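Flagellar assembly factor FliW (Geobacillus thermodenitrificans, PDB 5DMD) probably binds CsrA and prevents it from repressing translation of targets such as flagellin, and probably also binds flagellin during assembly of the flagellum. Local coordinates at residues Pro101-Thr106 and Lys135-Pro140; Val59-Phe64 and Val94-Ala99; Leu109-Val114 and Gly122-Leu127. The protein carries 1 engineered substitution. All coordinates share one frame; numbering follows the deposited sequence.

Interaction 1. Residues Pro101-Thr106 and Lys135-Pro140; sequences PFDDTT and KHRLFP
R137 sets its guanidinium between two carboxylates of the 3-10 turn 102-104. R137 NH1 donates to D104 OD1 at 3.0 Å in an almost straight bond that lies in the guanidinium plane but meets the oxygen from above the carboxylate plane. R137 NH2 makes a longer salt bridge to D103 OD2, 3.5 Å away. The bend at chi3 (58°) turns the head back over its own chain, so that R137 NE donates to F139 O at 2.9 Å and R137 NH2 to P140 O at 3.0 Å. Water 1 sits over one face of the guanidinium and donates to D103 O and T105 O while accepting from F139 N. Beside it, the backbone N of L138 donates to T105 O at 3.1 Å. Next to this network, F102 CE1 meets F139 CE2 at 3.7 Å, the ring planes 72° apart. Further out, K142 forms a salt bridge with D103 OD2, and T105 OG1 bonds both F102 O and A99 N. T106 and R137 form an antiparallel non-hydrogen-bonded pair. A methionine in place of the arginine would probably leave D104 without its charged mate here and the carbonyls of F139 and P140 without their side-chain donor. With two carboxylates on one segment and a single guanidinium on the other, the contact probably draws much of its hold from charge, tying the tail of the chain to the turn before strand 106-116.

Interaction 2. Residues Val59-Phe64 and Val94-Ala99; sequences VLIEPF and VILTVA
P63 meets V94 across the contact through CB, which lies 4.0 Å from V94 CG2, while its CG rests over one face of the neighbouring F64 ring, offset toward the rim. The other side chains that meet across the contact are aliphatic. Their middle is I61. With chi1 at 56°, I61 CG1 sits between the backbone N and the carbonyl carbon, where it reaches V94 CG2 at 3.6 Å, and I61 CG2 touches L96 CD1 at 3.7 Å. L96 thus straddles the isoleucine, one methyl against each branch, and its CD1 also touches V59 CG1. On the face opposite I61 and V94, L60 CD1 packs against I95 CG1 at 3.6 Å. The backbones run antiparallel, I61 and V94 forming a hydrogen-bonded pair: I61 N donates to V94 O, and V94 N to I61 O, both at 3.0 Å. L60 and I95 form the non-hydrogen-bonded pair next to it. Beyond them L96 N donates to V59 O at 2.8 Å, but the return link is made by water 3, which accepts from V59 N and donates to L96 O. A water thus replaces the direct bond on this side; the N-to-C directions of the short segments make 126°, well off exactly antiparallel. Strand 57-61 has 45-50 on its other flank, from which F45 touches both I61 and L96 and L48 touches L60. Strand 90-97 is flanked by 106-116, whose A107 and L109 pack on V94.

Interaction 3. Residues Leu109-Val114 and Gly122-Leu127; sequences LQAPIV and GKQVIL
V114 and K123 form an antiparallel hydrogen-bonded pair, V114 N donating to K123 O at 2.9 Å and K123 N to V114 O at 3.0 Å, and the ladder continues through V125 N to P112 O and L127 N to Q110 O. P112 has no N-H to offer V125 O; that oxygen is approached instead by A111 CA, at 3.0 Å in a CA-H...O contact, and by the CD of P112. Q124 adds a side-chain rung. Its extended chain, with CG opposite the backbone N (chi1 180°), carries Q124 NE2 to A111 O at 3.0 Å, in a nearly straight bond; the acceptor lies in the amide plane, whereas the donor is tilted out of the carbonyl plane. The methylene Q124 CB takes I113 CD1 at 3.7 Å. This is the beta hairpin of strands 106-116 and 121-124, its pairing carried on by V125 to L127. V114 CG2 packs against V125 CG2 at 3.8 Å, on the face that V114 shares with K123. Farther along, P112 CD meets L127 CD1 at 3.9 Å, the two side chains at about a right angle, and Y70 also touches the proline. At the far end Q110 stretches its amide beside I126 CG2, and Q110 NE2 makes a weak bond to L127 O at 3.3 Å. K123 instead runs straight out from the sheet, and its NZ is hydrogen-bonded to T78 and Q81 of helix 76-81.

All three interactions belong to one antiparallel sheet, and strand 106-116 ties them together: interaction 1 holds its start and interaction 3 its middle, while strand 90-97 of interaction 2 lies beside it. Interactions 2 and 3 are buried, with centres about 12 Å apart, and meet where I95 packs on I113 and Q124 and V94 on L109 and P112. Interaction 1 is a surface contact; it touches interaction 2 through T106 and T97 and reaches interaction 3 through H136 and L109. The chemistry follows the place: aliphatic packing on a backbone ladder in interaction 2, a similar ladder with glutamine amide bonds, one of them weak, in interaction 3, and salt bridges in interaction 1.

Interaction 1. Residues Pro101-Thr106 and Lys135-Pro140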
# COMPACT_ATOMS: atom_id res chain seq x y z
N PRO A 101 -12.64 -7.21 16.30
CA PRO A 101 -12.50 -8.31 15.34
C PRO A 101 -12.15 -7.81 13.95
O PRO A 101 -12.34 -6.63 13.65
CB PRO A 101 -13.88 -8.97 15.37
CG PRO A 101 -14.84 -7.88 15.77
CD PRO A 101 -14.05 -6.79 16.45
N PHE A 102 -11.63 -8.69 13.10
CA PHE A 102 -11.14 -8.26 11.80
C PHE A 102 -12.23 -7.61 10.95
O PHE A 102 -11.93 -6.78 10.09
CB PHE A 102 -10.54 -9.43 11.02
CG PHE A 102 -9.98 -9.03 9.69
CD1 PHE A 102 -10.59 -9.44 8.52
CD2 PHE A 102 -8.85 -8.24 9.62
CE1 PHE A 102 -10.08 -9.06 7.30
CE2 PHE A 102 -8.34 -7.86 8.40
CZ PHE A 102 -8.95 -8.26 7.24
N ASP A 103 -13.50 -7.97 11.18
CA ASP A 103 -14.59 -7.49 10.35
C ASP A 103 -14.85 -6.00 10.51
O ASP A 103 -15.67 -5.45 9.78
CB ASP A 103 -15.87 -8.26 10.69
CG ASP A 103 -16.93 -8.13 9.62
OD1 ASP A 103 -16.69 -8.64 8.51
OD2 ASP A 103 -17.98 -7.51 9.90
N ASP A 104 -14.19 -5.33 11.46
CA ASP A 104 -14.28 -3.89 11.61
C ASP A 104 -13.13 -3.16 10.93
O ASP A 104 -12.98 -1.95 11.09
CB ASP A 104 -14.35 -3.51 13.09
CG ASP A 104 -15.67 -3.89 13.73
OD1 ASP A 104 -16.63 -4.18 12.99
OD2 ASP A 104 -15.73 -3.92 14.98
N THR A 105 -12.30 -3.89 10.18
CA THR A 105 -11.13 -3.29 9.54
C THR A 105 -11.57 -2.30 8.46
O THR A 105 -12.57 -2.51 7.77
CB THR A 105 -10.27 -4.40 8.94
OG1 THR A 105 -9.72 -5.18 10.01
CG2 THR A 105 -9.15 -3.85 8.06
N THR A 106 -10.81 -1.22 8.33
CA THR A 106 -11.05 -0.21 7.32
C THR A 106 -9.83 -0.05 6.42
O THR A 106 -8.73 -0.48 6.76
CB THR A 106 -11.39 1.15 7.94
OG1 THR A 106 -10.30 1.59 8.77
CG2 THR A 106 -12.65 1.05 8.79
N LYS A 135 -11.11 6.20 6.04
CA LYS A 135 -11.63 4.98 6.64
C LYS A 135 -12.86 4.56 5.85
O LYS A 135 -13.89 5.25 5.87
CB LYS A 135 -11.97 5.20 8.12
CG LYS A 135 -10.78 5.00 9.05
CD LYS A 135 -10.68 6.11 10.08
CE LYS A 135 -11.60 5.86 11.26
NZ LYS A 135 -11.22 6.69 12.44
N HIS A 136 -12.74 3.44 5.14
CA HIS A 136 -13.87 2.77 4.50
C HIS A 136 -13.87 1.34 5.01
O HIS A 136 -12.87 0.63 4.84
CB HIS A 136 -13.71 2.76 2.98
CG HIS A 136 -13.85 4.10 2.32
ND1 HIS A 136 -14.94 4.43 1.54
CD2 HIS A 136 -13.02 5.16 2.27
CE1 HIS A 136 -14.78 5.66 1.07
NE2 HIS A 136 -13.62 6.12 1.50
N ARG A 137 -14.98 0.91 5.61
CA ARG A 137 -15.11 -0.48 6.04
C ARG A 137 -14.96 -1.45 4.87
O ARG A 137 -15.55 -1.26 3.80
CB ARG A 137 -16.47 -0.74 6.70
CG ARG A 137 -16.61 -0.23 8.13
CD ARG A 137 -18.02 -0.52 8.70
NE ARG A 137 -18.33 -1.94 8.68
CZ ARG A 137 -18.04 -2.78 9.67
NH1 ARG A 137 -17.39 -2.38 10.75
NH2 ARG A 137 -18.39 -4.06 9.56
N LEU A 138 -14.21 -2.52 5.10
CA LEU A 138 -14.10 -3.60 4.13
C LEU A 138 -15.36 -4.45 4.08
O LEU A 138 -15.61 -5.12 3.08
CB LEU A 138 -12.92 -4.51 4.47
CG LEU A 138 -11.54 -4.12 3.94
CD1 LEU A 138 -11.07 -2.78 4.50
CD2 LEU A 138 -10.55 -5.23 4.28
N PHE A 139 -16.14 -4.47 5.17
CA PHE A 139 -17.28 -5.36 5.28
C PHE A 139 -18.53 -4.57 5.64
O PHE A 139 -18.44 -3.53 6.30
CB PHE A 139 -17.04 -6.42 6.37
CG PHE A 139 -15.80 -7.24 6.14
CD1 PHE A 139 -15.85 -8.39 5.37
CD2 PHE A 139 -14.60 -6.88 6.70
CE1 PHE A 139 -14.72 -9.15 5.15
CE2 PHE A 139 -13.45 -7.63 6.49
CZ PHE A 139 -13.51 -8.77 5.71
N PRO A 140 -19.70 -5.04 5.22
CA PRO A 140 -20.93 -4.36 5.62
C PRO A 140 -21.11 -4.39 7.13
O PRO A 140 -20.51 -5.20 7.84
CB PRO A 140 -22.03 -5.15 4.91
CG PRO A 140 -21.43 -6.48 4.63
CD PRO A 140 -19.96 -6.25 4.42
O HOH W 1 -15.20 -3.57 7.90
O HOH W 2 -15.72 -0.36 11.63

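Interaction 2. Residues Val59-Phe64 and Val94-Ala99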
# COMPACT_ATOMS: atom_id res chain seq x y z
N VAL A 59 -0.03 -3.22 6.41
CA VAL A 59 -0.87 -4.24 5.81
C VAL A 59 -1.60 -3.65 4.61
O VAL A 59 -2.34 -2.67 4.75
CB VAL A 59 -1.88 -4.80 6.82
CG1 VAL A 59 -2.74 -5.86 6.15
CG2 VAL A 59 -1.16 -5.36 8.04
N LEU A 60 -1.40 -4.25 3.44
CA LEU A 60 -1.97 -3.78 2.19
C LEU A 60 -2.96 -4.79 1.63
O LEU A 60 -2.82 -6.00 1.84
CB LEU A 60 -0.87 -3.57 1.14
CG LEU A 60 -0.09 -2.26 1.11
CD1 LEU A 60 0.38 -1.81 2.47
CD2 LEU A 60 1.09 -2.44 0.16
N ILE A 61 -3.94 -4.28 0.89
CA ILE A 61 -4.76 -5.10 0.01
C ILE A 61 -4.73 -4.48 -1.37
O ILE A 61 -4.49 -3.28 -1.53
CB ILE A 61 -6.24 -5.22 0.46
CG1 ILE A 61 -6.89 -3.84 0.61
CG2 ILE A 61 -6.35 -5.99 1.76
CD1 ILE A 61 -8.43 -3.89 0.63
N GLU A 62 -4.97 -5.31 -2.37
CA GLU A 62 -5.34 -4.76 -3.66
C GLU A 62 -6.77 -4.24 -3.55
O GLU A 62 -7.67 -4.99 -3.14
CB GLU A 62 -5.24 -5.86 -4.70
CG GLU A 62 -5.63 -5.41 -6.08
CD GLU A 62 -4.42 -4.99 -6.87
OE1 GLU A 62 -4.38 -3.83 -7.31
OE2 GLU A 62 -3.48 -5.80 -7.00
N PRO A 63 -7.02 -2.97 -3.85
CA PRO A 63 -8.31 -2.36 -3.47
C PRO A 63 -9.52 -3.00 -4.11
O PRO A 63 -10.58 -3.07 -3.48
CB PRO A 63 -8.16 -0.89 -3.87
CG PRO A 63 -6.95 -0.85 -4.76
CD PRO A 63 -6.07 -1.97 -4.35
N PHE A 64 -9.41 -3.46 -5.36
CA PHE A 64 -10.60 -3.90 -6.08
C PHE A 64 -11.20 -5.16 -5.48
O PHE A 64 -12.38 -5.45 -5.71
CB PHE A 64 -10.26 -4.09 -7.55
CG PHE A 64 -9.57 -2.90 -8.16
CD1 PHE A 64 -10.30 -1.78 -8.53
CD2 PHE A 64 -8.20 -2.89 -8.32
CE1 PHE A 64 -9.66 -0.68 -9.08
CE2 PHE A 64 -7.56 -1.79 -8.87
CZ PHE A 64 -8.29 -0.68 -9.25
N VAL A 94 -4.09 -0.37 -1.17
CA VAL A 94 -4.48 0.54 -0.10
C VAL A 94 -4.10 -0.07 1.25
O VAL A 94 -4.06 -1.29 1.41
CB VAL A 94 -5.98 0.93 -0.13
CG1 VAL A 94 -6.27 1.82 -1.34
CG2 VAL A 94 -6.85 -0.32 -0.14
N ILE A 95 -3.82 0.80 2.21
CA ILE A 95 -3.36 0.36 3.52
C ILE A 95 -4.54 0.17 4.46
O ILE A 95 -5.43 1.02 4.55
CB ILE A 95 -2.34 1.36 4.09
CG1 ILE A 95 -1.13 1.41 3.16
CG2 ILE A 95 -1.90 0.96 5.51
CD1 ILE A 95 -0.11 2.44 3.55
N LEU A 96 -4.52 -0.93 5.19
CA LEU A 96 -5.57 -1.25 6.15
C LEU A 96 -5.24 -0.73 7.54
O LEU A 96 -4.08 -0.71 7.96
CB LEU A 96 -5.78 -2.76 6.23
CG LEU A 96 -6.11 -3.51 4.94
CD1 LEU A 96 -6.47 -4.96 5.28
CD2 LEU A 96 -7.25 -2.83 4.18
N THR A 97 -6.28 -0.34 8.26
CA THR A 97 -6.22 -0.16 9.70
C THR A 97 -6.94 -1.38 10.26
O THR A 97 -8.17 -1.45 10.25
CB THR A 97 -6.89 1.15 10.10
OG1 THR A 97 -6.20 2.23 9.47
CG2 THR A 97 -6.80 1.35 11.61
N VAL A 98 -6.15 -2.35 10.72
CA VAL A 98 -6.67 -3.66 11.10
C VAL A 98 -7.34 -3.57 12.46
O VAL A 98 -6.74 -3.11 13.44
CB VAL A 98 -5.54 -4.70 11.11
CG1 VAL A 98 -6.10 -6.08 11.44
CG2 VAL A 98 -4.86 -4.74 9.75
N ALA A 99 -8.58 -4.04 12.53
CA ALA A 99 -9.35 -4.02 13.76
C ALA A 99 -9.44 -5.41 14.37
O ALA A 99 -9.17 -6.42 13.72
CB ALA A 99 -10.76 -3.47 13.50
O HOH W 3 -1.42 -1.42 8.16

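Interaction 3. Residues Leu109-Val114 and Gly122-Leu127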
# COMPACT_ATOMS: atom_id res chain seq x y z
N LEU A 109 -8.83 4.80 1.41
CA LEU A 109 -8.95 4.94 -0.03
C LEU A 109 -8.46 6.29 -0.54
O LEU A 109 -8.25 6.45 -1.75
CB LEU A 109 -10.41 4.70 -0.45
CG LEU A 109 -10.98 3.34 -0.05
CD1 LEU A 109 -12.36 3.17 -0.65
CD2 LEU A 109 -10.05 2.21 -0.47
N GLN A 110 -8.24 7.27 0.35
CA GLN A 110 -7.72 8.56 -0.08
C GLN A 110 -6.24 8.52 -0.44
O GLN A 110 -5.79 9.38 -1.20
CB GLN A 110 -7.93 9.61 1.03
CG GLN A 110 -7.69 11.04 0.58
CD GLN A 110 -7.54 12.02 1.73
OE1 GLN A 110 -7.88 11.71 2.87
NE2 GLN A 110 -7.04 13.21 1.44
N ALA A 111 -5.48 7.55 0.08
CA ALA A 111 -4.02 7.58 -0.02
C ALA A 111 -3.47 6.24 -0.47
O ALA A 111 -2.76 5.56 0.28
CB ALA A 111 -3.39 8.02 1.30
N PRO A 112 -3.73 5.85 -1.72
CA PRO A 112 -3.22 4.57 -2.21
C PRO A 112 -1.71 4.54 -2.39
O PRO A 112 -1.05 5.57 -2.62
CB PRO A 112 -3.93 4.41 -3.57
CG PRO A 112 -4.14 5.80 -4.03
CD PRO A 112 -4.46 6.59 -2.77
N ILE A 113 -1.16 3.33 -2.29
CA ILE A 113 0.21 3.03 -2.69
C ILE A 113 0.21 2.68 -4.17
O ILE A 113 -0.52 1.78 -4.60
CB ILE A 113 0.77 1.85 -1.86
CG1 ILE A 113 0.81 2.19 -0.36
CG2 ILE A 113 2.15 1.43 -2.38
CD1 ILE A 113 1.87 3.21 0.01
N VAL A 114 1.04 3.36 -4.95
CA VAL A 114 1.08 3.22 -6.40
C VAL A 114 2.49 2.80 -6.77
O VAL A 114 3.45 3.49 -6.43
CB VAL A 114 0.73 4.55 -7.09
CG1 VAL A 114 0.78 4.39 -8.61
CG2 VAL A 114 -0.63 5.06 -6.62
N GLY A 122 7.91 3.47 -6.31
CA GLY A 122 6.67 3.57 -5.56
C GLY A 122 6.44 4.96 -5.01
O GLY A 122 7.37 5.74 -4.81
N LYS A 123 5.16 5.26 -4.75
CA LYS A 123 4.77 6.50 -4.11
C LYS A 123 3.47 6.25 -3.36
O LYS A 123 2.62 5.50 -3.83
CB LYS A 123 4.53 7.60 -5.16
CG LYS A 123 4.10 8.96 -4.59
CD LYS A 123 4.02 10.02 -5.69
CE LYS A 123 3.61 11.37 -5.11
NZ LYS A 123 3.43 12.40 -6.18
N GLN A 124 3.31 6.88 -2.19
CA GLN A 124 1.99 6.98 -1.58
C GLN A 124 1.39 8.31 -2.00
O GLN A 124 1.91 9.38 -1.65
CB GLN A 124 2.03 6.87 -0.05
CG GLN A 124 0.62 6.99 0.53
CD GLN A 124 0.51 6.55 1.98
OE1 GLN A 124 1.44 6.74 2.77
NE2 GLN A 124 -0.63 5.98 2.33
N VAL A 125 0.29 8.25 -2.75
CA VAL A 125 -0.34 9.42 -3.35
C VAL A 125 -1.52 9.81 -2.48
O VAL A 125 -2.35 8.96 -2.15
CB VAL A 125 -0.81 9.09 -4.78
CG1 VAL A 125 -1.55 10.28 -5.39
CG2 VAL A 125 0.35 8.63 -5.65
N ILE A 126 -1.60 11.09 -2.12
CA ILE A 126 -2.73 11.60 -1.35
C ILE A 126 -3.65 12.30 -2.34
O ILE A 126 -3.30 13.35 -2.90
CB ILE A 126 -2.28 12.56 -0.24
CG1 ILE A 126 -1.32 11.84 0.71
CG2 ILE A 126 -3.47 13.03 0.57
CD1 ILE A 126 -0.72 12.75 1.77
N LEU A 127 -4.83 11.73 -2.56
CA LEU A 127 -5.78 12.25 -3.53
C LEU A 127 -6.55 13.41 -2.92
O LEU A 127 -7.17 13.26 -1.86
CB LEU A 127 -6.75 11.13 -3.95
CG LEU A 127 -6.09 9.84 -4.44
CD1 LEU A 127 -7.11 8.73 -4.58
CD2 LEU A 127 -5.38 10.07 -5.76